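Local coordinates for COG1633: Uncharacterized conserved protein (Magnetospirillum magnetotacticum, PDB 2OH3) that is of unknown function but binds zinc within a rubrerythrin-like four-helix bundle, a ferritin-type scaffold that in relatives usually carries a di-iron centre, at residues Glu17-Glu22 and Tyr74-Pro79; Arg23-Ala28 and Val42-Ala47; His96-Ala101 and Lys144-Thr149; Tyr100-Glu105 and Glu137-Leu142. All blocks are in the same frame, centred on the assembly; numbering follows the deposited sequence.

Contact 1: residues Glu17-Glu22 and Tyr74-Pro79; sequences ETEAAE and YRWKTP. With IMD (imidazole), chain C.
Within the long connection that joins the second and third helices of the ferritin-like bundle, Trp76 and Glu19 fasten the extended 74-79 segment onto helix 6-33. With CG anti to the backbone N (chi1 172°) and the chain bent at the next bond, the Glu19 carboxylate reaches the loop backbone at Trp76. Trp76 N donates to Glu19 OE2 over 2.9 Å, descending from above the carboxylate plane rather than within it. The methylene portion is used too: Glu19 CG lies 3.4 Å from Trp76 CD1, and Glu19 CB meets the edge of the Tyr74 ring. Small Ala20 lets the indole lie close to the helix, with Ala20 CB 4.3 Å from Trp76 CZ2. Elsewhere on the helix, an imidazole, probably from the crystallisation liquor, reaches the zinc with N1 and donates through N3 to Glu17 OE1 (2.7 Å, nearly straight at 170°), making Glu17 second-shell; Glu17 OE2 is bonded to His53. Glu19 OE2 also forms a salt bridge with Arg75 of the second subunit, and Glu19 OE1 one with Arg23. A buried carboxylate gripped by one amide and two arginines is probably ionised, and it couples the path of the loop directly to the dimer interface.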
# COMPACT_ATOMS: atom_id res chain seq x y z
N GLU A 17 -5.57 -2.66 -11.58
CA GLU A 17 -6.84 -1.96 -11.77
C GLU A 17 -7.68 -1.83 -10.51
O GLU A 17 -8.25 -0.79 -10.26
CB GLU A 17 -7.67 -2.66 -12.86
CG GLU A 17 -7.09 -2.46 -14.26
CD GLU A 17 -7.00 -0.96 -14.63
OE1 GLU A 17 -7.61 -0.16 -13.87
OE2 GLU A 17 -6.30 -0.58 -15.61
N THR A 18 -7.78 -2.88 -9.72
CA THR A 18 -8.41 -2.77 -8.41
C THR A 18 -7.72 -1.67 -7.57
O THR A 18 -8.37 -0.80 -6.97
CB THR A 18 -8.36 -4.14 -7.70
OG1 THR A 18 -9.00 -5.11 -8.54
CG2 THR A 18 -9.09 -4.10 -6.37
N GLU A 19 -6.39 -1.69 -7.57
CA GLU A 19 -5.62 -0.69 -6.87
C GLU A 19 -5.92 0.69 -7.44
O GLU A 19 -6.23 1.58 -6.69
CB GLU A 19 -4.12 -1.02 -6.90
CG GLU A 19 -3.23 0.09 -6.35
CD GLU A 19 -3.20 0.18 -4.82
OE1 GLU A 19 -3.97 -0.50 -4.13
OE2 GLU A 19 -2.34 0.93 -4.27
N ALA A 20 -5.82 0.89 -8.76
CA ALA A 20 -6.08 2.20 -9.36
C ALA A 20 -7.45 2.76 -9.01
O ALA A 20 -7.58 3.92 -8.65
CB ALA A 20 -5.90 2.17 -10.85
N ALA A 21 -8.49 1.94 -9.12
CA ALA A 21 -9.81 2.40 -8.74
C ALA A 21 -9.89 2.94 -7.33
O ALA A 21 -10.54 3.96 -7.12
CB ALA A 21 -10.84 1.28 -8.91
N GLU A 22 -9.34 2.22 -6.36
CA GLU A 22 -9.33 2.68 -4.98
C GLU A 22 -8.54 3.95 -4.78
O GLU A 22 -8.94 4.81 -4.02
CB GLU A 22 -8.68 1.65 -4.06
CG GLU A 22 -9.53 0.47 -3.77
CD GLU A 22 -8.76 -0.62 -3.04
OE1 GLU A 22 -7.76 -0.28 -2.32
OE2 GLU A 22 -9.20 -1.81 -3.18
N TYR A 74 1.79 -4.80 -6.88
CA TYR A 74 0.72 -4.05 -7.56
C TYR A 74 0.34 -2.74 -6.87
O TYR A 74 -0.20 -1.88 -7.52
CB TYR A 74 -0.52 -4.94 -7.81
CG TYR A 74 -1.15 -5.40 -6.51
CD1 TYR A 74 -2.00 -4.55 -5.80
CD2 TYR A 74 -0.84 -6.65 -5.94
CE1 TYR A 74 -2.53 -4.92 -4.61
CE2 TYR A 74 -1.41 -7.03 -4.71
CZ TYR A 74 -2.25 -6.13 -4.07
OH TYR A 74 -2.83 -6.40 -2.87
N ARG A 75 0.59 -2.59 -5.57
CA ARG A 75 0.24 -1.34 -4.87
C ARG A 75 0.96 -0.12 -5.45
O ARG A 75 2.13 -0.17 -5.78
CB ARG A 75 0.54 -1.43 -3.39
CG ARG A 75 -0.47 -2.18 -2.59
CD ARG A 75 -0.11 -2.10 -1.15
NE ARG A 75 -1.20 -2.58 -0.31
CZ ARG A 75 -1.22 -2.48 1.00
NH1 ARG A 75 -0.18 -2.02 1.64
NH2 ARG A 75 -2.26 -2.94 1.68
N TRP A 76 0.26 1.01 -5.51
CA TRP A 76 0.94 2.29 -5.71
C TRP A 76 2.00 2.52 -4.66
O TRP A 76 1.87 2.09 -3.49
CB TRP A 76 -0.07 3.44 -5.69
CG TRP A 76 -0.94 3.49 -6.90
CD1 TRP A 76 -1.27 2.45 -7.76
CD2 TRP A 76 -1.67 4.63 -7.37
NE1 TRP A 76 -2.13 2.91 -8.74
CE2 TRP A 76 -2.40 4.23 -8.51
CE3 TRP A 76 -1.76 5.95 -6.95
CZ2 TRP A 76 -3.19 5.10 -9.24
CZ3 TRP A 76 -2.54 6.83 -7.68
CH2 TRP A 76 -3.24 6.40 -8.81
N LYS A 77 3.08 3.19 -5.06
CA LYS A 77 4.19 3.54 -4.17
C LYS A 77 3.64 4.48 -3.11
O LYS A 77 2.72 5.22 -3.36
CB LYS A 77 5.32 4.24 -4.97
CG LYS A 77 6.74 4.00 -4.50
CD LYS A 77 7.68 5.23 -4.84
CE LYS A 77 9.14 5.05 -4.37
NZ LYS A 77 9.91 3.90 -5.00
N THR A 78 4.15 4.43 -1.89
CA THR A 78 3.66 5.37 -0.88
C THR A 78 4.23 6.75 -1.28
O THR A 78 5.35 6.83 -1.77
CB THR A 78 4.06 4.96 0.59
OG1 THR A 78 5.47 4.96 0.73
CG2 THR A 78 3.49 3.56 0.98
N PRO A 79 3.45 7.81 -1.07
CA PRO A 79 3.87 9.16 -1.49
C PRO A 79 4.94 9.72 -0.54
O PRO A 79 5.25 9.09 0.46
CB PRO A 79 2.58 9.96 -1.39
CG PRO A 79 1.79 9.29 -0.30
CD PRO A 79 2.11 7.82 -0.44
N1 IMD C . -5.41 3.98 -15.25
C2 IMD C . -5.54 2.65 -15.31
N3 IMD C . -6.65 2.32 -14.55
C4 IMD C . -7.17 3.43 -14.04
C5 IMD C . -6.41 4.47 -14.48

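Contact 2: residues Arg23-Ala28 and Val42-Ala47; sequences RYVELA and VFRDMA
Phe43 opens the contact by bringing its ring against both Leu27 and Tyr24: Leu27 CB lies over one face, 3.5 Å from Phe43 CD2, while Tyr24 CD1 comes within 3.6 Å of Phe43 CD1 in an oblique aromatic pair. Arg44 starts out away from helix 6-33, but its bend at chi2 (-77°) brings the guanidinium back, flat over the methyl of Ala28; Ala28 CB to Arg44 CZ, 3.2 Å, is unusually close and perhaps strained. The small methyl suits a guanidinium lying flat over it; the charge itself is met by Asp29. Almost one turn on from Phe43, Met46 (selenomethionine here) places its CB 3.5 Å from the centroid of the Tyr24 ring and just 3° off the normal, a CH-pi contact, while SE makes a more distant, oblique Met-aromatic approach. Ala47 finishes the row, its CB 3.9 Å from Tyr24 CB and 4.0 Å from Val25 CG2. Alanines here and at Ala28 suit the short 8.1 Å approach of the two axes, which run antiparallel at 161°. Beyond this hairpin, Leu27 and Phe43 both pack on Ala97 of helix 94-118, and Tyr24 touches Leu142 of helix 122-148, so the contact forms one side of the bundle core.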
# COMPACT_ATOMS: atom_id res chain seq x y z
N ARG A 23 -7.38 4.04 -5.41
CA ARG A 23 -6.49 5.19 -5.20
C ARG A 23 -7.05 6.48 -5.81
O ARG A 23 -6.91 7.57 -5.25
CB ARG A 23 -5.13 4.94 -5.79
CG ARG A 23 -4.29 3.80 -5.17
CD ARG A 23 -3.72 4.10 -3.82
NE ARG A 23 -4.73 4.20 -2.79
CZ ARG A 23 -5.52 3.22 -2.36
NH1 ARG A 23 -5.45 1.99 -2.82
NH2 ARG A 23 -6.40 3.48 -1.41
N TYR A 24 -7.58 6.34 -7.02
CA TYR A 24 -8.30 7.44 -7.68
C TYR A 24 -9.58 7.91 -7.00
O TYR A 24 -9.82 9.10 -6.99
CB TYR A 24 -8.57 7.09 -9.13
CG TYR A 24 -7.37 7.30 -10.03
CD1 TYR A 24 -6.83 8.57 -10.19
CD2 TYR A 24 -6.84 6.27 -10.78
CE1 TYR A 24 -5.74 8.79 -11.00
CE2 TYR A 24 -5.79 6.49 -11.66
CZ TYR A 24 -5.22 7.76 -11.72
OH TYR A 24 -4.18 8.04 -12.56
N VAL A 25 -10.42 7.01 -6.46
CA VAL A 25 -11.57 7.45 -5.69
C VAL A 25 -11.12 8.29 -4.53
O VAL A 25 -11.67 9.36 -4.26
CB VAL A 25 -12.40 6.27 -5.19
CG1 VAL A 25 -13.40 6.72 -4.15
CG2 VAL A 25 -13.14 5.62 -6.37
N GLU A 26 -10.08 7.82 -3.87
CA GLU A 26 -9.47 8.50 -2.72
C GLU A 26 -8.96 9.89 -3.09
O GLU A 26 -9.27 10.87 -2.41
CB GLU A 26 -8.37 7.55 -2.19
CG GLU A 26 -7.63 7.96 -1.03
CD GLU A 26 -6.76 6.79 -0.52
OE1 GLU A 26 -5.69 6.54 -1.11
OE2 GLU A 26 -7.17 6.11 0.46
N LEU A 27 -8.23 9.99 -4.19
CA LEU A 27 -7.78 11.29 -4.67
C LEU A 27 -8.94 12.20 -5.11
O LEU A 27 -8.91 13.40 -4.84
CB LEU A 27 -6.74 11.14 -5.81
CG LEU A 27 -5.38 10.48 -5.54
CD1 LEU A 27 -4.69 10.28 -6.86
CD2 LEU A 27 -4.52 11.31 -4.60
N ALA A 28 -9.95 11.63 -5.78
CA ALA A 28 -11.14 12.39 -6.16
C ALA A 28 -11.79 13.01 -4.92
O ALA A 28 -12.11 14.18 -4.89
CB ALA A 28 -12.14 11.47 -6.86
N VAL A 42 -11.10 14.72 -13.11
CA VAL A 42 -10.08 13.95 -13.80
C VAL A 42 -9.93 12.58 -13.11
O VAL A 42 -9.83 11.53 -13.78
CB VAL A 42 -8.68 14.69 -13.77
CG1 VAL A 42 -7.55 13.76 -14.14
CG2 VAL A 42 -8.67 15.90 -14.70
N PHE A 43 -9.88 12.59 -11.79
CA PHE A 43 -9.75 11.36 -10.99
C PHE A 43 -11.03 10.48 -10.95
O PHE A 43 -10.93 9.25 -10.84
CB PHE A 43 -9.34 11.70 -9.56
CG PHE A 43 -7.99 12.39 -9.45
CD1 PHE A 43 -6.98 12.13 -10.33
CD2 PHE A 43 -7.74 13.29 -8.40
CE1 PHE A 43 -5.77 12.75 -10.20
CE2 PHE A 43 -6.54 13.94 -8.31
CZ PHE A 43 -5.57 13.66 -9.18
N ARG A 44 -12.20 11.09 -11.04
CA ARG A 44 -13.39 10.25 -11.20
C ARG A 44 -13.36 9.51 -12.53
O ARG A 44 -13.74 8.34 -12.61
CB ARG A 44 -14.67 11.05 -11.07
CG ARG A 44 -14.84 11.67 -9.76
CD ARG A 44 -15.28 10.72 -8.66
NE ARG A 44 -15.48 11.56 -7.49
CZ ARG A 44 -15.29 11.20 -6.23
NH1 ARG A 44 -14.92 9.95 -5.91
NH2 ARG A 44 -15.48 12.14 -5.29
N ASP A 45 -12.88 10.18 -13.58
CA ASP A 45 -12.84 9.62 -14.92
C ASP A 45 -11.92 8.40 -14.92
O ASP A 45 -12.26 7.32 -15.42
CB ASP A 45 -12.35 10.71 -15.87
CG ASP A 45 -12.40 10.31 -17.35
OD1 ASP A 45 -13.39 9.72 -17.82
OD2 ASP A 45 -11.41 10.65 -18.04
N MSE A 46 -10.77 8.58 -14.29
CA MSE A 46 -9.77 7.53 -14.18
C MSE A 46 -10.28 6.34 -13.36
O MSE A 46 -10.01 5.20 -13.73
CB MSE A 46 -8.48 8.08 -13.56
CG MSE A 46 -7.60 9.08 -14.39
SE MSE A 46 -6.92 8.31 -16.09
CE MSE A 46 -6.33 6.98 -15.60
N ALA A 47 -10.98 6.61 -12.27
CA ALA A 47 -11.51 5.55 -11.41
C ALA A 47 -12.55 4.77 -12.23
O ALA A 47 -12.69 3.57 -12.06
CB ALA A 47 -12.17 6.13 -10.17

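Contact 3: residues His96-Ala101 and Lys144-Thr149; sequences HALRYA and KWIEKT
Leu98 of helix 94-118 fits among Trp145, Ile146 and Thr149 at the far end of helix 122-148, and this is where the contact is tight. Leu98 CB rests 3.8 Å from Ile146 CG1. With CG anti to the carbonyl carbon (chi1 -75°), the branched end is carried across to the partner helix. Leu98 CD1 is the methyl that reaches Thr149, tip to tip and 3.3 Å from Thr149 OG1, while both methyls come near Trp145 CB, Leu98 CD2 at 4.1 Å. A branched aliphatic residue suits the place because its forked end packs among three neighbours at once. The indole of Trp145 takes little part: only its root faces Leu98, and the ring leads off toward Asp38 and Val42 of helix 37-61.

The other flank is looser. There Arg99, partly exposed, meets Ile146 mainly through its aliphatic stem, with Arg99 CG 4.0 Å from Ile146 CD1 and the two side chains crossing at about a right angle; the guanidinium passes obliquely by the same methyl. No hydrogen bond or salt bridge joins the segments. The axes are 9.9 Å apart and antiparallel at 158°, a spacing suited to larger aliphatic side chains in between.

Thr149 also serves its own segment: OG1 donates to Trp145 O at 2.7 Å, reaching it from 51° above the carbonyl plane. That bond settles the hydroxyl within its own turn, so the polar atom can face a leucine methyl without needing a partner across the interface, and cohesion between the helices here is essentially apolar.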
# COMPACT_ATOMS: atom_id res chain seq x y z
N HIS A 96 0.29 18.13 -6.42
CA HIS A 96 0.88 16.95 -5.80
C HIS A 96 0.09 15.66 -6.04
O HIS A 96 0.68 14.59 -6.20
CB HIS A 96 1.10 17.19 -4.31
CG HIS A 96 2.21 18.16 -4.02
ND1 HIS A 96 2.13 19.11 -3.02
CD2 HIS A 96 3.43 18.32 -4.59
CE1 HIS A 96 3.25 19.80 -2.99
NE2 HIS A 96 4.06 19.35 -3.93
N ALA A 97 -1.23 15.74 -6.09
CA ALA A 97 -2.06 14.57 -6.36
C ALA A 97 -1.86 14.08 -7.79
O ALA A 97 -1.71 12.86 -8.05
CB ALA A 97 -3.52 14.88 -6.04
N LEU A 98 -1.83 15.03 -8.73
CA LEU A 98 -1.67 14.69 -10.12
C LEU A 98 -0.32 14.03 -10.39
O LEU A 98 -0.22 13.11 -11.19
CB LEU A 98 -1.77 15.93 -11.00
CG LEU A 98 -3.08 16.61 -11.31
CD1 LEU A 98 -2.81 18.03 -11.89
CD2 LEU A 98 -3.92 15.79 -12.28
N ARG A 99 0.74 14.57 -9.79
CA ARG A 99 2.07 14.00 -9.94
C ARG A 99 2.18 12.62 -9.32
O ARG A 99 2.87 11.78 -9.84
CB ARG A 99 3.12 14.92 -9.33
CG ARG A 99 3.42 16.11 -10.27
CD ARG A 99 4.74 16.84 -10.01
NE ARG A 99 5.95 16.07 -10.31
CZ ARG A 99 6.36 15.67 -11.52
NH1 ARG A 99 5.64 15.89 -12.63
NH2 ARG A 99 7.50 15.00 -11.62
N TYR A 100 1.53 12.42 -8.18
CA TYR A 100 1.48 11.12 -7.51
C TYR A 100 0.77 10.12 -8.42
O TYR A 100 1.20 8.96 -8.65
CB TYR A 100 0.71 11.27 -6.16
CG TYR A 100 0.46 9.97 -5.42
CD1 TYR A 100 1.51 9.13 -5.09
CD2 TYR A 100 -0.83 9.57 -5.07
CE1 TYR A 100 1.31 7.93 -4.44
CE2 TYR A 100 -1.04 8.37 -4.40
CZ TYR A 100 0.05 7.57 -4.09
OH TYR A 100 -0.12 6.39 -3.42
N ALA A 101 -0.35 10.56 -8.96
CA ALA A 101 -1.13 9.68 -9.85
C ALA A 101 -0.32 9.34 -11.08
O ALA A 101 -0.20 8.19 -11.47
CB ALA A 101 -2.45 10.37 -10.27
N LYS A 144 -0.45 17.03 -19.46
CA LYS A 144 -1.16 18.22 -19.94
C LYS A 144 -1.85 18.94 -18.79
O LYS A 144 -1.90 20.17 -18.75
CB LYS A 144 -2.19 17.84 -21.02
CG LYS A 144 -1.55 17.50 -22.37
CD LYS A 144 -2.50 16.76 -23.31
CE LYS A 144 -1.95 16.72 -24.74
NZ LYS A 144 -2.84 15.93 -25.67
N TRP A 145 -2.36 18.17 -17.83
CA TRP A 145 -2.97 18.75 -16.64
C TRP A 145 -1.95 19.42 -15.74
O TRP A 145 -2.16 20.54 -15.29
CB TRP A 145 -3.78 17.70 -15.88
CG TRP A 145 -5.14 17.70 -16.39
CD1 TRP A 145 -5.66 16.91 -17.38
CD2 TRP A 145 -6.18 18.61 -16.00
NE1 TRP A 145 -6.98 17.27 -17.63
CE2 TRP A 145 -7.31 18.32 -16.80
CE3 TRP A 145 -6.27 19.63 -15.04
CZ2 TRP A 145 -8.54 19.02 -16.66
CZ3 TRP A 145 -7.48 20.33 -14.91
CH2 TRP A 145 -8.59 20.02 -15.71
N ILE A 146 -0.85 18.72 -15.51
CA ILE A 146 0.20 19.22 -14.64
C ILE A 146 0.69 20.56 -15.21
O ILE A 146 0.84 21.52 -14.47
CB ILE A 146 1.30 18.13 -14.47
CG1 ILE A 146 0.80 17.03 -13.55
CG2 ILE A 146 2.58 18.69 -13.87
CD1 ILE A 146 1.51 15.73 -13.72
N GLU A 147 0.90 20.63 -16.53
CA GLU A 147 1.23 21.90 -17.22
C GLU A 147 0.34 23.09 -16.85
O GLU A 147 0.82 24.18 -16.62
CB GLU A 147 1.09 21.72 -18.72
CG GLU A 147 2.25 21.12 -19.43
CD GLU A 147 2.25 21.53 -20.89
OE1 GLU A 147 1.56 20.87 -21.70
OE2 GLU A 147 2.94 22.53 -21.24
N LYS A 148 -0.97 22.88 -16.83
CA LYS A 148 -1.94 23.96 -16.62
C LYS A 148 -2.23 24.21 -15.13
O LYS A 148 -2.94 25.16 -14.76
CB LYS A 148 -3.23 23.64 -17.40
CG LYS A 148 -3.00 23.46 -18.92
CD LYS A 148 -2.79 24.81 -19.64
CE LYS A 148 -2.20 24.69 -21.08
NZ LYS A 148 -0.79 25.25 -21.21
N THR A 149 -1.68 23.36 -14.27
CA THR A 149 -1.98 23.38 -12.86
C THR A 149 -0.99 24.28 -12.11
O THR A 149 0.20 24.03 -12.14
CB THR A 149 -1.92 21.96 -12.28
OG1 THR A 149 -2.99 21.17 -12.83
CG2 THR A 149 -2.08 22.00 -10.78

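Contact 4: residues Tyr100-Glu105 and Glu137-Leu142; sequences YARDNE and EHVVAL. With ZN (zinc ion), chain B.
Glu105 and His138 meet across two antiparallel helices, their axes 9.4 Å apart at 160°, to hold a zinc ion between them. From its base, Glu105 CB packs 3.9 Å from Val139 CG2, and the next carbon, CG, lies 3.7 Å from Leu142 CD1. At chi2 (-74°) the chain folds over, turning the carboxylate off this apolar floor toward the metal. At the tip the oxygens differ: Glu105 OE1 binds zinc at 2.0 Å, whereas Glu105 OE2 stands 2.8 Å from zinc, a long approach, and bonds to Tyr24 OH, which, with the metal bond of OE1, would restrict the rotation of the carboxylate.

His138 ND1 coordinates the zinc at 2.1 Å. Glu105 OE1 lies at the edge of the imidazole ring, 3.3 Å from His138 ND1; the pair is brought together by the shared metal and is not hydrogen-bonded. Glu134 receives His138 NE2, steadying the ring from its far side, and Glu135 adds a further zinc ligand, making with His138 the ExxH motif of ferritin-like metal sites. Farther along, Arg102 runs extended past Val139, with NE 4.0 Å from Val139 CG1, to a salt bridge with Asp143.

Val139 and Leu142 give the methylenes of Glu105 an apolar setting while its oxygens face the metal. An imidazole, probably from the crystallisation liquor, also brings N1 to the zinc; the two carboxylates would largely offset the cation's charge.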
# COMPACT_ATOMS: atom_id res chain seq x y z
N TYR A 100 1.53 12.42 -8.18
CA TYR A 100 1.48 11.12 -7.51
C TYR A 100 0.77 10.12 -8.42
O TYR A 100 1.20 8.96 -8.65
CB TYR A 100 0.71 11.27 -6.16
CG TYR A 100 0.46 9.97 -5.42
CD1 TYR A 100 1.51 9.13 -5.09
CD2 TYR A 100 -0.83 9.57 -5.07
CE1 TYR A 100 1.31 7.93 -4.44
CE2 TYR A 100 -1.04 8.37 -4.40
CZ TYR A 100 0.05 7.57 -4.09
OH TYR A 100 -0.12 6.39 -3.42
N ALA A 101 -0.35 10.56 -8.96
CA ALA A 101 -1.13 9.68 -9.85
C ALA A 101 -0.32 9.34 -11.08
O ALA A 101 -0.20 8.19 -11.47
CB ALA A 101 -2.45 10.37 -10.27
N ARG A 102 0.30 10.35 -11.67
CA ARG A 102 1.17 10.13 -12.81
C ARG A 102 2.31 9.12 -12.57
O ARG A 102 2.58 8.31 -13.45
CB ARG A 102 1.75 11.45 -13.26
CG ARG A 102 2.56 11.32 -14.52
CD ARG A 102 3.24 12.65 -14.78
NE ARG A 102 4.21 12.51 -15.85
CZ ARG A 102 5.53 12.50 -15.68
NH1 ARG A 102 6.06 12.63 -14.46
NH2 ARG A 102 6.32 12.35 -16.74
N ASP A 103 3.05 9.28 -11.47
CA ASP A 103 4.07 8.31 -11.06
C ASP A 103 3.62 6.85 -11.12
O ASP A 103 4.30 5.98 -11.65
CB ASP A 103 4.52 8.59 -9.64
CG ASP A 103 5.53 9.69 -9.56
OD1 ASP A 103 5.96 10.19 -10.64
OD2 ASP A 103 5.82 10.11 -8.41
N ASN A 104 2.45 6.61 -10.59
CA ASN A 104 1.91 5.28 -10.56
C ASN A 104 1.29 4.79 -11.86
O ASN A 104 1.33 3.61 -12.14
CB ASN A 104 0.99 5.18 -9.36
CG ASN A 104 1.76 5.28 -8.10
OD1 ASN A 104 2.47 4.35 -7.76
ND2 ASN A 104 1.70 6.45 -7.41
N GLU A 105 0.76 5.69 -12.68
CA GLU A 105 0.37 5.37 -14.04
C GLU A 105 1.56 4.86 -14.81
O GLU A 105 1.45 3.90 -15.54
CB GLU A 105 -0.15 6.62 -14.77
CG GLU A 105 -1.53 7.08 -14.38
CD GLU A 105 -2.61 6.21 -14.93
OE1 GLU A 105 -2.34 5.52 -15.93
OE2 GLU A 105 -3.72 6.20 -14.38
N GLU A 137 -1.25 6.84 -22.86
CA GLU A 137 -2.16 7.95 -23.15
C GLU A 137 -2.57 8.62 -21.84
O GLU A 137 -2.84 9.80 -21.83
CB GLU A 137 -3.40 7.48 -23.87
CG GLU A 137 -3.13 7.07 -25.26
CD GLU A 137 -4.40 6.55 -25.91
OE1 GLU A 137 -5.25 7.38 -26.30
OE2 GLU A 137 -4.56 5.31 -26.02
N HIS A 138 -2.65 7.86 -20.76
CA HIS A 138 -3.01 8.45 -19.45
C HIS A 138 -1.92 9.35 -18.91
O HIS A 138 -2.20 10.41 -18.36
CB HIS A 138 -3.32 7.39 -18.44
CG HIS A 138 -4.48 6.54 -18.80
ND1 HIS A 138 -4.85 5.42 -18.09
CD2 HIS A 138 -5.37 6.65 -19.82
CE1 HIS A 138 -5.90 4.87 -18.66
NE2 HIS A 138 -6.25 5.60 -19.70
N VAL A 139 -0.68 8.92 -19.10
CA VAL A 139 0.46 9.69 -18.65
C VAL A 139 0.47 11.00 -19.41
O VAL A 139 0.57 12.05 -18.80
CB VAL A 139 1.77 8.91 -18.86
CG1 VAL A 139 2.97 9.76 -18.50
CG2 VAL A 139 1.75 7.65 -18.00
N VAL A 140 0.32 10.94 -20.73
CA VAL A 140 0.31 12.15 -21.54
C VAL A 140 -0.81 13.11 -21.11
O VAL A 140 -0.58 14.29 -21.01
CB VAL A 140 0.15 11.79 -23.04
CG1 VAL A 140 -0.13 13.04 -23.88
CG2 VAL A 140 1.42 11.07 -23.54
N ALA A 141 -2.01 12.58 -20.86
CA ALA A 141 -3.13 13.40 -20.37
C ALA A 141 -2.84 14.08 -19.02
O ALA A 141 -3.12 15.27 -18.84
CB ALA A 141 -4.37 12.55 -20.27
N LEU A 142 -2.27 13.34 -18.08
CA LEU A 142 -1.86 13.91 -16.78
C LEU A 142 -0.75 14.96 -16.93
O LEU A 142 -0.77 15.95 -16.21
CB LEU A 142 -1.45 12.81 -15.79
CG LEU A 142 -2.57 11.87 -15.31
CD1 LEU A 142 -2.03 10.70 -14.63
CD2 LEU A 142 -3.55 12.58 -14.39
ZN ZN B . -3.92 4.46 -16.52

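From the N terminus, helix 6-33 contributes first to contact 1 and then to contact 2. Contact 2 closes the shorter span, a helical hairpin with helix 37-61, and lies wholly within the 17-79 span that contact 1 closes when the connecting loop returns to helix 6-33. The second hairpin follows in series: contact 4 (100-105 with 137-142) is enclosed by the wider span of contact 3, sharing Tyr100 and Ala101, and no spans cross. The halves are sewn together by Lys77, whose backbone probably hydrogen-bonds to Asn104 and Tyr100, and by Tyr24, which links contact 2 to the metal site. Contacts 1 and 2 also reach the second subunit.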